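PDB 4XUU: phosphatidylinositide phosphatase SAC2, which is an inositol 4-phosphatase acting mainly on phosphatidylinositol 4-phosphate, here represented by its hSac2 domain. Local coordinates for residues G29-P37 with Y113-M121; L53-A61 with Q72-L81. One frame throughout, in Å; residues are numbered along the deposited sequence.

Contact 1: residues G29-P37 with Y113-M121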
ATOM      1  N   GLY A  29      -5.351  10.686 -16.235  1.00 31.70           N
ATOM      2  CA  GLY A  29      -6.620  11.351 -15.986  1.00 30.17           C
ATOM      3  C   GLY A  29      -7.589  10.400 -15.311  1.00 31.02           C
ATOM      4  O   GLY A  29      -7.567   9.193 -15.573  1.00 32.93           O
ATOM      5  N   TRP A  30      -8.430  10.936 -14.429  1.00 29.85           N
ATOM      6  CA  TRP A  30      -9.348  10.107 -13.638  1.00 31.00           C
ATOM      7  C   TRP A  30     -10.697  10.785 -13.440  1.00 31.33           C
ATOM      8  O   TRP A  30     -10.770  11.999 -13.229  1.00 30.29           O
ATOM      9  CB  TRP A  30      -8.737   9.779 -12.266  1.00 30.41           C
ATOM     10  CG  TRP A  30      -7.366   9.186 -12.340  1.00 30.67           C
ATOM     11  CD1 TRP A  30      -7.050   7.859 -12.335  1.00 33.25           C
ATOM     12  CD2 TRP A  30      -6.122   9.896 -12.432  1.00 28.92           C
ATOM     13  NE1 TRP A  30      -5.687   7.699 -12.419  1.00 33.96           N
ATOM     14  CE2 TRP A  30      -5.095   8.931 -12.482  1.00 30.91           C
ATOM     15  CE3 TRP A  30      -5.779  11.255 -12.478  1.00 27.71           C
ATOM     16  CZ2 TRP A  30      -3.746   9.279 -12.579  1.00 31.80           C
ATOM     17  CZ3 TRP A  30      -4.438  11.606 -12.576  1.00 27.29           C
ATOM     18  CH2 TRP A  30      -3.437  10.619 -12.624  1.00 30.63           C
ATOM     19  N   ALA A  31     -11.760   9.995 -13.514  1.00 33.81           N
ATOM     20  CA  ALA A  31     -13.097  10.462 -13.180  1.00 35.51           C
ATOM     21  C   ALA A  31     -13.284  10.326 -11.681  1.00 35.91           C
ATOM     22  O   ALA A  31     -13.047   9.256 -11.119  1.00 36.77           O
ATOM     23  CB  ALA A  31     -14.145   9.654 -13.922  1.00 38.98           C
ATOM     24  N   LEU A  32     -13.696  11.414 -11.035  1.00 36.11           N
ATOM     25  CA  LEU A  32     -13.891  11.424  -9.586  1.00 37.59           C
ATOM     26  C   LEU A  32     -15.175  12.151  -9.179  1.00 40.98           C
ATOM     27  O   LEU A  32     -15.936  12.625 -10.026  1.00 42.35           O
ATOM     28  CB  LEU A  32     -12.674  12.033  -8.873  1.00 34.94           C
ATOM     29  CG  LEU A  32     -11.287  11.398  -9.083  1.00 32.98           C
ATOM     30  CD1 LEU A  32     -10.190  12.328  -8.602  1.00 30.37           C
ATOM     31  CD2 LEU A  32     -11.164  10.032  -8.408  1.00 33.78           C
ATOM     32  N   ILE A  33     -15.410  12.212  -7.871  1.00 43.37           N
ATOM     33  CA  ILE A  33     -16.575  12.870  -7.300  1.00 47.43           C
ATOM     34  C   ILE A  33     -16.112  13.818  -6.202  1.00 47.88           C
ATOM     35  O   ILE A  33     -15.197  13.492  -5.448  1.00 46.36           O
ATOM     36  CB  ILE A  33     -17.581  11.830  -6.737  1.00 51.53           C
ATOM     37  CG1 ILE A  33     -18.142  10.963  -7.869  1.00 53.07           C
ATOM     38  CG2 ILE A  33     -18.725  12.508  -5.970  1.00 55.31           C
ATOM     39  CD1 ILE A  33     -18.821   9.693  -7.395  1.00 57.74           C
ATOM     40  N   ASP A  34     -16.735  14.994  -6.138  1.00 51.17           N
ATOM     41  CA  ASP A  34     -16.506  15.971  -5.076  1.00 53.82           C
ATOM     42  C   ASP A  34     -16.953  15.388  -3.738  1.00 57.94           C
ATOM     43  O   ASP A  34     -18.080  14.920  -3.603  1.00 61.42           O
ATOM     44  CB  ASP A  34     -17.272  17.263  -5.385  1.00 56.62           C
ATOM     45  CG  ASP A  34     -16.984  18.390  -4.394  1.00 58.75           C
ATOM     46  OD1 ASP A  34     -15.953  18.365  -3.693  1.00 57.40           O
ATOM     47  OD2 ASP A  34     -17.801  19.330  -4.330  1.00 63.08           O
ATOM     48  N   CYS A  35     -16.055  15.417  -2.760  1.00 58.99           N
ATOM     49  CA  CYS A  35     -16.282  14.768  -1.469  1.00 63.71           C
ATOM     50  C   CYS A  35     -16.733  15.734  -0.367  1.00 69.07           C
ATOM     51  O   CYS A  35     -17.416  15.322   0.574  1.00 73.63           O
ATOM     52  CB  CYS A  35     -15.035  13.982  -1.040  1.00 61.40           C
ATOM     53  SG  CYS A  35     -15.047  13.425   0.678  1.00 67.25           S
ATOM     54  N   ASP A  36     -16.357  17.005  -0.480  1.00 70.26           N
ATOM     55  CA  ASP A  36     -16.757  18.020   0.500  1.00 76.55           C
ATOM     56  C   ASP A  36     -18.224  18.441   0.372  1.00 81.87           C
ATOM     57  O   ASP A  36     -18.741  18.550  -0.744  1.00 80.73           O
ATOM     58  CB  ASP A  36     -15.848  19.250   0.420  1.00 76.02           C
ATOM     59  CG  ASP A  36     -14.767  19.251   1.493  1.00 77.49           C
ATOM     60  OD1 ASP A  36     -15.097  19.074   2.689  1.00 81.98           O
ATOM     61  OD2 ASP A  36     -13.585  19.450   1.142  1.00 74.89           O
ATOM     62  N   PRO A  37     -18.899  18.673   1.518  1.00 88.65           N
ATOM     63  CA  PRO A  37     -20.275  19.177   1.493  1.00 94.98           C
ATOM     64  C   PRO A  37     -20.351  20.542   0.812  1.00 96.68           C
ATOM     65  O   PRO A  37     -19.715  21.498   1.264  1.00 98.06           O
ATOM     66  CB  PRO A  37     -20.641  19.293   2.979  1.00101.26           C
ATOM     67  CG  PRO A  37     -19.717  18.354   3.675  1.00 98.53           C
ATOM     68  CD  PRO A  37     -18.439  18.406   2.894  1.00 91.27           C
ATOM     69  N   TYR A 113      -6.442  26.561   0.329  1.00 59.93           N
ATOM     70  CA  TYR A 113      -7.225  26.116  -0.818  1.00 56.70           C
ATOM     71  C   TYR A 113      -7.030  24.618  -1.019  1.00 52.53           C
ATOM     72  O   TYR A 113      -5.889  24.135  -1.071  1.00 50.84           O
ATOM     73  CB  TYR A 113      -6.786  26.845  -2.091  1.00 56.18           C
ATOM     74  CG  TYR A 113      -7.023  28.335  -2.100  1.00 60.37           C
ATOM     75  CD1 TYR A 113      -8.230  28.868  -2.557  1.00 61.89           C
ATOM     76  CD2 TYR A 113      -6.031  29.217  -1.679  1.00 63.46           C
ATOM     77  CE1 TYR A 113      -8.445  30.243  -2.580  1.00 65.87           C
ATOM     78  CE2 TYR A 113      -6.238  30.590  -1.696  1.00 67.80           C
ATOM     79  CZ  TYR A 113      -7.445  31.094  -2.146  1.00 68.97           C
ATOM     80  OH  TYR A 113      -7.645  32.454  -2.160  1.00 74.48           O
ATOM     81  N   PHE A 114      -8.135  23.884  -1.137  1.00 51.05           N
ATOM     82  CA  PHE A 114      -8.056  22.441  -1.371  1.00 47.49           C
ATOM     83  C   PHE A 114      -9.258  21.828  -2.078  1.00 46.26           C
ATOM     84  O   PHE A 114     -10.391  22.283  -1.927  1.00 48.34           O
ATOM     85  CB  PHE A 114      -7.727  21.663  -0.080  1.00 48.03           C
ATOM     86  CG  PHE A 114      -8.625  21.975   1.089  1.00 51.11           C
ATOM     87  CD1 PHE A 114      -9.856  21.342   1.232  1.00 51.53           C
ATOM     88  CD2 PHE A 114      -8.218  22.876   2.072  1.00 54.46           C
ATOM     89  CE1 PHE A 114     -10.681  21.616   2.328  1.00 55.87           C
ATOM     90  CE2 PHE A 114      -9.033  23.158   3.171  1.00 58.26           C
ATOM     91  CZ  PHE A 114     -10.267  22.527   3.300  1.00 58.90           C
ATOM     92  N   HIS A 115      -8.976  20.792  -2.858  1.00 43.16           N
ATOM     93  CA  HIS A 115      -9.996  19.976  -3.491  1.00 42.33           C
ATOM     94  C   HIS A 115     -10.109  18.684  -2.712  1.00 42.13           C
ATOM     95  O   HIS A 115      -9.100  18.070  -2.380  1.00 40.85           O
ATOM     96  CB  HIS A 115      -9.607  19.657  -4.928  1.00 39.94           C
ATOM     97  CG  HIS A 115      -9.420  20.866  -5.784  1.00 40.13           C
ATOM     98  ND1 HIS A 115     -10.474  21.658  -6.190  1.00 42.04           N
ATOM     99  CD2 HIS A 115      -8.305  21.420  -6.315  1.00 38.89           C
ATOM    100  CE1 HIS A 115     -10.015  22.648  -6.932  1.00 42.28           C
ATOM    101  NE2 HIS A 115      -8.702  22.525  -7.028  1.00 40.38           N
ATOM    102  N   THR A 116     -11.335  18.272  -2.416  1.00 44.00           N
ATOM    103  CA  THR A 116     -11.553  17.020  -1.702  1.00 44.60           C
ATOM    104  C   THR A 116     -12.349  16.069  -2.582  1.00 44.43           C
ATOM    105  O   THR A 116     -13.531  16.299  -2.862  1.00 46.22           O
ATOM    106  CB  THR A 116     -12.243  17.243  -0.349  1.00 48.00           C
ATOM    107  OG1 THR A 116     -11.594  18.319   0.344  1.00 49.24           O
ATOM    108  CG2 THR A 116     -12.164  15.986   0.503  1.00 48.67           C
ATOM    109  N   LEU A 117     -11.680  15.004  -3.016  1.00 42.61           N
ATOM    110  CA  LEU A 117     -12.213  14.131  -4.047  1.00 42.92           C
ATOM    111  C   LEU A 117     -12.275  12.681  -3.593  1.00 44.03           C
ATOM    112  O   LEU A 117     -11.517  12.265  -2.719  1.00 43.76           O
ATOM    113  CB  LEU A 117     -11.367  14.256  -5.321  1.00 40.27           C
ATOM    114  CG  LEU A 117     -11.060  15.683  -5.791  1.00 39.84           C
ATOM    115  CD1 LEU A 117      -9.978  15.699  -6.867  1.00 37.92           C
ATOM    116  CD2 LEU A 117     -12.321  16.408  -6.266  1.00 41.27           C
ATOM    117  N   ARG A 118     -13.189  11.919  -4.183  1.00 46.17           N
ATOM    118  CA  ARG A 118     -13.251  10.482  -3.945  1.00 48.33           C
ATOM    119  C   ARG A 118     -13.564   9.741  -5.236  1.00 49.55           C
ATOM    120  O   ARG A 118     -13.941  10.350  -6.240  1.00 49.24           O
ATOM    121  CB  ARG A 118     -14.266  10.126  -2.844  1.00 51.70           C
ATOM    122  CG  ARG A 118     -15.729  10.350  -3.203  1.00 54.52           C
ATOM    123  CD  ARG A 118     -16.624   9.543  -2.288  1.00 58.53           C
ATOM    124  NE  ARG A 118     -18.036   9.894  -2.437  1.00 62.41           N
ATOM    125  CZ  ARG A 118     -18.944   9.146  -3.062  1.00 65.19           C
ATOM    126  NH1 ARG A 118     -18.606   7.981  -3.606  1.00 64.58           N
ATOM    127  NH2 ARG A 118     -20.197   9.567  -3.143  1.00 68.92           N
ATOM    128  N   ALA A 119     -13.395   8.426  -5.201  1.00 51.87           N
ATOM    129  CA  ALA A 119     -13.586   7.609  -6.384  1.00 54.47           C
ATOM    130  C   ALA A 119     -15.018   7.097  -6.481  1.00 59.59           C
ATOM    131  O   ALA A 119     -15.646   6.780  -5.467  1.00 62.17           O
ATOM    132  CB  ALA A 119     -12.596   6.456  -6.392  1.00 53.82           C
ATOM    133  N   VAL A 120     -15.531   7.031  -7.707  1.00 62.45           N
ATOM    134  CA  VAL A 120     -16.850   6.450  -7.965  1.00 68.63           C
ATOM    135  C   VAL A 120     -16.757   4.925  -7.887  1.00 72.06           C
ATOM    136  O   VAL A 120     -16.076   4.294  -8.697  1.00 71.50           O
ATOM    137  CB  VAL A 120     -17.462   6.948  -9.320  1.00 69.77           C
ATOM    138  CG1 VAL A 120     -16.385   7.112 -10.408  1.00 66.77           C
ATOM    139  CG2 VAL A 120     -18.602   6.045  -9.784  1.00 74.75           C
HETATM  140  N   MSE A 121     -17.428   4.346  -6.894  1.00 76.83           N
HETATM  141  CA  MSE A 121     -17.284   2.919  -6.602  1.00 81.13           C
HETATM  142  C   MSE A 121     -18.596   2.141  -6.638  1.00 87.59           C
HETATM  143  O   MSE A 121     -19.625   2.605  -6.142  1.00 90.25           O
HETATM  144  CB  MSE A 121     -16.571   2.706  -5.262  1.00 80.26           C
HETATM  145  CG  MSE A 121     -15.111   3.161  -5.253  1.00 77.78           C
HETATM  146 SE   MSE A 121     -13.826   1.849  -5.938  1.00 82.67          SE
HETATM  147  CE  MSE A 121     -14.501   1.579  -7.760  1.00 83.18           C
TER
HETATM  148  O   HOH W   1     -13.595  19.321  -3.626  1.00 19.57           O
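Ile33 carries CG1 beside its backbone N (chi1 -65°), and the extended chain beyond sends CD1 to Val120 CB, 3.6 Å away; Arg118, with CG lodged between its backbone N and carbonyl carbon (chi1 69°), runs out straight to NE and lays one face of its guanidinium under that same CD1. Ile33 and Arg118 share a face of the antiparallel pairing that joins strands 26-34 and 110-119, the first and last long strands of the pleckstrin-homology-like hSac2 domain; Val120 lies just beyond it. The segments cross steeply, their N-to-C directions 119° apart, so regular pairing is brief. Ile33 N gives its hydrogen to Arg118 O at 2.9 Å, and Arg118 N answers with a 2.8 Å bond to Ile33 O. Side chains alternate along the strands, so the two faces differ in chemistry. On one, the Leu32 and Leu117 side chains cross at about a right angle, CD1 to CD1 3.8 Å, in an apolar layer that Ile135 of helix 129-145 and Leu103 help to fill. On the other, Arg118 also makes a cation-pi contact with Phe98. Further along, a water bridges Asp34 OD1 and Thr116 N, while the Thr116 hydroxyl is turned to Asp36 OD2 and Arg102 binds both groups. Cys35, whose SG forms the disulfide with Cys100, donates a hydrogen bond of 2.7 Å from its N to Thr116 O, approaching from off that carbonyl's plane.

Contact 2: residues L53-A61 with Q72-L81; sequences LSNSAYYVA and QYQRLSLENL
Tyr59 OH is held by two groups: Arg75 NE reaches it in a weak, bent hydrogen bond of 3.2 Å, and Glu24 OE1 forms a second hydrogen bond with it. Glu24 also makes a salt bridge with Arg75 NH2, closing a small polar network over one face of the beta hairpin of strands 57-63 and 70-77. Arg75 runs extended alongside Tyr59, with guanidinium and ring planes 77° apart; Ala57 CB lies over one guanidinium face. Tyr73 OH meets the edge of the Tyr59 ring. The hairpin illustrates how alternation sorts residues, for the opposite face is mostly apolar, although Gln74 lies there too, its NE2 bonded to Glu166 O and Tyr105 OH. There Tyr58 has CG between its backbone N and carbonyl carbon (chi1 68°), which sets the ring between two leucines: Leu76 CB sits over one face in a CH-pi contact, 3.9 Å from the ring centroid, and Leu81 CD2 covers the opposite face. Replacing Tyr58 by an alanine would probably open a gap between Leu76 and Leu81 and leave Leu103, which also touches this side chain, with less to pack on. Tyr58 and Leu76 exchange two backbone hydrogen bonds of 2.9 Å, and Val60 and Gln74 exchange another two. Ser54 OG accepts from Ser56 N (an ST turn) and Ala57 N (an ST motif) and is hydrogen-bonded to Glu24, consistent with a held bend. The pairing outlasts the strand itself: Leu78 N bonds to Ser56 O at 3.1 Å, and Leu78 CD2 touches Leu53 CD1 and Tyr58 CD1, 4.0 Å from each.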
ATOM      1  N   LEU A  53      -3.637  14.998 -15.403  1.00 30.74           N
ATOM      2  CA  LEU A  53      -2.263  15.236 -15.017  1.00 31.45           C
ATOM      3  C   LEU A  53      -1.361  15.347 -16.244  1.00 33.57           C
ATOM      4  O   LEU A  53      -1.268  14.423 -17.053  1.00 34.99           O
ATOM      5  CB  LEU A  53      -1.772  14.142 -14.051  1.00 31.27           C
ATOM      6  CG  LEU A  53      -0.306  14.174 -13.612  1.00 32.67           C
ATOM      7  CD1 LEU A  53       0.024  15.462 -12.823  1.00 31.85           C
ATOM      8  CD2 LEU A  53       0.064  12.915 -12.817  1.00 33.06           C
ATOM      9  N   SER A  54      -0.707  16.493 -16.378  1.00 34.55           N
ATOM     10  CA  SER A  54       0.360  16.642 -17.363  1.00 37.59           C
ATOM     11  C   SER A  54       1.712  16.584 -16.662  1.00 39.17           C
ATOM     12  O   SER A  54       1.784  16.405 -15.445  1.00 38.01           O
ATOM     13  CB  SER A  54       0.214  17.946 -18.159  1.00 38.68           C
ATOM     14  OG  SER A  54       0.826  19.025 -17.485  1.00 38.74           O
ATOM     15  N   ASN A  55       2.782  16.736 -17.436  1.00 42.61           N
ATOM     16  CA  ASN A  55       4.138  16.722 -16.899  1.00 44.91           C
ATOM     17  C   ASN A  55       4.449  17.927 -16.004  1.00 44.99           C
ATOM     18  O   ASN A  55       5.401  17.898 -15.227  1.00 46.70           O
ATOM     19  CB  ASN A  55       5.156  16.629 -18.037  1.00 49.20           C
ATOM     20  CG  ASN A  55       5.216  17.898 -18.875  1.00 51.23           C
ATOM     21  OD1 ASN A  55       6.189  18.646 -18.814  1.00 54.64           O
ATOM     22  ND2 ASN A  55       4.172  18.149 -19.649  1.00 49.58           N
ATOM     23  N   SER A  56       3.638  18.978 -16.108  1.00 43.81           N
ATOM     24  CA  SER A  56       3.918  20.227 -15.405  1.00 45.02           C
ATOM     25  C   SER A  56       2.727  20.816 -14.644  1.00 42.69           C
ATOM     26  O   SER A  56       2.889  21.763 -13.877  1.00 43.81           O
ATOM     27  CB  SER A  56       4.439  21.257 -16.395  1.00 48.42           C
ATOM     28  OG  SER A  56       3.413  21.661 -17.279  1.00 47.68           O
ATOM     29  N   ALA A  57       1.538  20.254 -14.851  1.00 40.24           N
ATOM     30  CA  ALA A  57       0.321  20.791 -14.254  1.00 38.64           C
ATOM     31  C   ALA A  57      -0.731  19.717 -14.041  1.00 36.26           C
ATOM     32  O   ALA A  57      -0.697  18.659 -14.671  1.00 36.01           O
ATOM     33  CB  ALA A  57      -0.241  21.900 -15.128  1.00 39.77           C
ATOM     34  N   TYR A  58      -1.667  19.987 -13.140  1.00 35.56           N
ATOM     35  CA  TYR A  58      -2.863  19.170 -13.034  1.00 34.04           C
ATOM     36  C   TYR A  58      -4.087  20.042 -13.261  1.00 34.41           C
ATOM     37  O   TYR A  58      -4.038  21.261 -13.049  1.00 36.08           O
ATOM     38  CB  TYR A  58      -2.923  18.405 -11.705  1.00 33.52           C
ATOM     39  CG  TYR A  58      -3.118  19.251 -10.469  1.00 34.65           C
ATOM     40  CD1 TYR A  58      -2.093  20.078  -9.997  1.00 37.21           C
ATOM     41  CD2 TYR A  58      -4.320  19.210  -9.759  1.00 33.94           C
ATOM     42  CE1 TYR A  58      -2.264  20.854  -8.854  1.00 39.19           C
ATOM     43  CE2 TYR A  58      -4.502  19.976  -8.611  1.00 36.28           C
ATOM     44  CZ  TYR A  58      -3.467  20.799  -8.169  1.00 39.14           C
ATOM     45  OH  TYR A  58      -3.632  21.570  -7.045  1.00 42.21           O
ATOM     46  N   TYR A  59      -5.165  19.415 -13.724  1.00 33.60           N
ATOM     47  CA  TYR A  59      -6.369  20.118 -14.149  1.00 34.46           C
ATOM     48  C   TYR A  59      -7.567  19.565 -13.400  1.00 34.39           C
ATOM     49  O   TYR A  59      -7.763  18.344 -13.351  1.00 33.40           O
ATOM     50  CB  TYR A  59      -6.578  19.944 -15.656  1.00 34.89           C
ATOM     51  CG  TYR A  59      -5.453  20.503 -16.499  1.00 35.65           C
ATOM     52  CD1 TYR A  59      -4.229  19.834 -16.611  1.00 34.76           C
ATOM     53  CD2 TYR A  59      -5.611  21.699 -17.181  1.00 36.73           C
ATOM     54  CE1 TYR A  59      -3.193  20.356 -17.373  1.00 36.38           C
ATOM     55  CE2 TYR A  59      -4.591  22.221 -17.956  1.00 38.73           C
ATOM     56  CZ  TYR A  59      -3.383  21.554 -18.046  1.00 38.40           C
ATOM     57  OH  TYR A  59      -2.376  22.097 -18.813  1.00 40.00           O
ATOM     58  N   VAL A  60      -8.354  20.459 -12.807  1.00 36.11           N
ATOM     59  CA  VAL A  60      -9.552  20.058 -12.080  1.00 36.97           C
ATOM     60  C   VAL A  60     -10.786  20.722 -12.680  1.00 39.23           C
ATOM     61  O   VAL A  60     -10.875  21.950 -12.745  1.00 41.11           O
ATOM     62  CB  VAL A  60      -9.459  20.375 -10.569  1.00 38.12           C
ATOM     63  CG1 VAL A  60     -10.625  19.747  -9.826  1.00 38.62           C
ATOM     64  CG2 VAL A  60      -8.135  19.887  -9.983  1.00 37.34           C
ATOM     65  N   ALA A  61     -11.728  19.892 -13.118  1.00 39.85           N
ATOM     66  CA  ALA A  61     -12.966  20.364 -13.720  1.00 42.94           C
ATOM     67  C   ALA A  61     -14.175  19.798 -12.987  1.00 44.90           C
ATOM     68  O   ALA A  61     -14.336  18.579 -12.899  1.00 44.04           O
ATOM     69  CB  ALA A  61     -13.012  19.994 -15.192  1.00 42.70           C
ATOM     70  N   GLN A  72     -16.814  24.701 -13.359  1.00 62.03           N
ATOM     71  CA  GLN A  72     -15.586  25.296 -12.895  1.00 58.92           C
ATOM     72  C   GLN A  72     -14.409  24.635 -13.548  1.00 54.45           C
ATOM     73  O   GLN A  72     -14.436  23.481 -13.784  1.00 52.80           O
ATOM     74  CB  GLN A  72     -15.512  25.109 -11.405  1.00 58.76           C
ATOM     75  CG  GLN A  72     -14.367  25.750 -10.775  1.00 58.01           C
ATOM     76  CD  GLN A  72     -14.374  25.535  -9.311  1.00 59.15           C
ATOM     77  OE1 GLN A  72     -13.370  25.231  -8.716  1.00 57.34           O
ATOM     78  NE2 GLN A  72     -15.515  25.676  -8.719  1.00 62.63           N
ATOM     79  N   TYR A  73     -13.356  25.374 -13.800  1.00 52.55           N
ATOM     80  CA  TYR A  73     -12.164  24.827 -14.443  1.00 48.96           C
ATOM     81  C   TYR A  73     -10.901  25.504 -13.922  1.00 47.61           C
ATOM     82  O   TYR A  73     -10.837  26.722 -13.825  1.00 49.70           O
ATOM     83  CB  TYR A  73     -12.268  24.981 -15.964  1.00 49.86           C
ATOM     84  CG  TYR A  73     -11.025  24.590 -16.730  1.00 47.76           C
ATOM     85  CD1 TYR A  73      -9.998  25.514 -16.950  1.00 48.09           C
ATOM     86  CD2 TYR A  73     -10.878  23.306 -17.249  1.00 45.90           C
ATOM     87  CE1 TYR A  73      -8.854  25.164 -17.654  1.00 47.06           C
ATOM     88  CE2 TYR A  73      -9.735  22.945 -17.959  1.00 45.15           C
ATOM     89  CZ  TYR A  73      -8.729  23.880 -18.156  1.00 46.03           C
ATOM     90  OH  TYR A  73      -7.601  23.536 -18.860  1.00 46.57           O
ATOM     91  N   GLN A  74      -9.895  24.700 -13.596  1.00 44.56           N
ATOM     92  CA  GLN A  74      -8.636  25.208 -13.066  1.00 43.79           C
ATOM     93  C   GLN A  74      -7.450  24.450 -13.644  1.00 41.87           C
ATOM     94  O   GLN A  74      -7.404  23.225 -13.578  1.00 39.94           O
ATOM     95  CB  GLN A  74      -8.598  25.077 -11.541  1.00 43.44           C
ATOM     96  CG  GLN A  74      -9.511  26.026 -10.760  1.00 45.75           C
ATOM     97  CD  GLN A  74      -9.357  25.864  -9.257  1.00 45.46           C
ATOM     98  OE1 GLN A  74      -9.285  24.752  -8.752  1.00 43.68           O
ATOM     99  NE2 GLN A  74      -9.302  26.974  -8.541  1.00 48.36           N
ATOM    100  N   ARG A  75      -6.501  25.178 -14.225  1.00 42.82           N
ATOM    101  CA  ARG A  75      -5.180  24.622 -14.471  1.00 41.74           C
ATOM    102  C   ARG A  75      -4.308  25.071 -13.320  1.00 42.67           C
ATOM    103  O   ARG A  75      -4.282  26.254 -12.968  1.00 44.83           O
ATOM    104  CB  ARG A  75      -4.584  25.099 -15.793  1.00 43.36           C
ATOM    105  CG  ARG A  75      -3.202  24.509 -16.078  1.00 41.90           C
ATOM    106  CD  ARG A  75      -2.542  25.166 -17.273  1.00 42.89           C
ATOM    107  NE  ARG A  75      -1.157  24.733 -17.443  1.00 42.80           N
ATOM    108  CZ  ARG A  75      -0.111  25.268 -16.814  1.00 43.21           C
ATOM    109  NH1 ARG A  75      -0.273  26.265 -15.954  1.00 43.23           N
ATOM    110  NH2 ARG A  75       1.103  24.796 -17.043  1.00 43.70           N
ATOM    111  N   LEU A  76      -3.608  24.119 -12.724  1.00 41.57           N
ATOM    112  CA  LEU A  76      -2.803  24.393 -11.548  1.00 42.87           C
ATOM    113  C   LEU A  76      -1.419  23.810 -11.752  1.00 43.38           C
ATOM    114  O   LEU A  76      -1.270  22.608 -12.000  1.00 41.82           O
ATOM    115  CB  LEU A  76      -3.468  23.793 -10.304  1.00 41.56           C
ATOM    116  CG  LEU A  76      -4.848  24.347  -9.912  1.00 42.65           C
ATOM    117  CD1 LEU A  76      -5.707  23.309  -9.199  1.00 40.54           C
ATOM    118  CD2 LEU A  76      -4.702  25.616  -9.073  1.00 45.33           C
ATOM    119  N   SER A  77      -0.409  24.670 -11.672  1.00 46.37           N
ATOM    120  CA  SER A  77       0.975  24.238 -11.783  1.00 47.94           C
ATOM    121  C   SER A  77       1.288  23.262 -10.659  1.00 46.71           C
ATOM    122  O   SER A  77       0.764  23.398  -9.549  1.00 46.24           O
ATOM    123  CB  SER A  77       1.915  25.438 -11.711  1.00 51.93           C
ATOM    124  OG  SER A  77       3.267  25.024 -11.806  1.00 54.35           O
ATOM    125  N   LEU A  78       2.132  22.275 -10.951  1.00 46.76           N
ATOM    126  CA  LEU A  78       2.521  21.288  -9.948  1.00 46.08           C
ATOM    127  C   LEU A  78       3.382  21.888  -8.834  1.00 49.14           C
ATOM    128  O   LEU A  78       3.400  21.369  -7.719  1.00 48.70           O
ATOM    129  CB  LEU A  78       3.198  20.075 -10.591  1.00 45.78           C
ATOM    130  CG  LEU A  78       2.284  19.067 -11.310  1.00 42.80           C
ATOM    131  CD1 LEU A  78       3.109  18.119 -12.161  1.00 43.43           C
ATOM    132  CD2 LEU A  78       1.416  18.280 -10.341  1.00 39.57           C
ATOM    133  N   GLU A  79       4.087  22.981  -9.135  1.00 52.87           N
ATOM    134  CA  GLU A  79       4.854  23.706  -8.119  1.00 56.71           C
ATOM    135  C   GLU A  79       3.988  24.136  -6.941  1.00 56.00           C
ATOM    136  O   GLU A  79       4.460  24.182  -5.802  1.00 57.91           O
ATOM    137  CB  GLU A  79       5.529  24.947  -8.704  1.00 61.01           C
ATOM    138  CG  GLU A  79       6.901  24.705  -9.303  1.00 65.53           C
ATOM    139  CD  GLU A  79       6.873  24.636 -10.820  1.00 67.06           C
ATOM    140  OE1 GLU A  79       5.920  24.047 -11.381  1.00 64.38           O
ATOM    141  OE2 GLU A  79       7.808  25.174 -11.451  1.00 71.16           O
ATOM    142  N   ASN A  80       2.725  24.450  -7.227  1.00 53.79           N
ATOM    143  CA  ASN A  80       1.804  24.990  -6.231  1.00 53.75           C
ATOM    144  C   ASN A  80       1.028  23.940  -5.441  1.00 50.77           C
ATOM    145  O   ASN A  80       0.351  24.277  -4.468  1.00 51.29           O
ATOM    146  CB  ASN A  80       0.835  25.983  -6.879  1.00 54.13           C
ATOM    147  CG  ASN A  80       1.526  27.248  -7.358  1.00 58.19           C
ATOM    148  OD1 ASN A  80       1.158  27.807  -8.388  1.00 58.99           O
ATOM    149  ND2 ASN A  80       2.529  27.704  -6.614  1.00 61.88           N
ATOM    150  N   LEU A  81       1.122  22.679  -5.864  1.00 48.09           N
ATOM    151  CA  LEU A  81       0.525  21.569  -5.127  1.00 45.68           C
ATOM    152  C   LEU A  81       1.382  21.245  -3.905  1.00 47.38           C
ATOM    153  O   LEU A  81       2.450  20.652  -4.034  1.00 48.09           O
ATOM    154  CB  LEU A  81       0.367  20.337  -6.029  1.00 43.09           C
ATOM    155  CG  LEU A  81      -0.349  19.103  -5.453  1.00 41.07           C
ATOM    156  CD1 LEU A  81      -1.735  19.448  -4.923  1.00 40.53           C
ATOM    157  CD2 LEU A  81      -0.435  18.007  -6.489  1.00 38.92           C
TER

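In the fold
Both contacts belong to one continuous sheet, contact 2 being nested in the loop that contact 1 closes, with centres about 15 Å apart. Contact 2 pairs sequence neighbours in a long, regular hairpin at one side of the sheet and is largely buried; contact 1 joins strands distant in sequence, near the middle of the strand order, and is only partly buried. Contact 2 relies on aromatic and aliphatic packing with one polar patch, whereas contact 1 adds a disulfide, charged groups and a bridging water near the end of strand 26-34. They touch at Trp30 on Leu53 and at His115 on Leu76 and Val60. The Trp30 ring also meets Trp30 of the second subunit, planes about 75° apart, where the sheet continues across the interface.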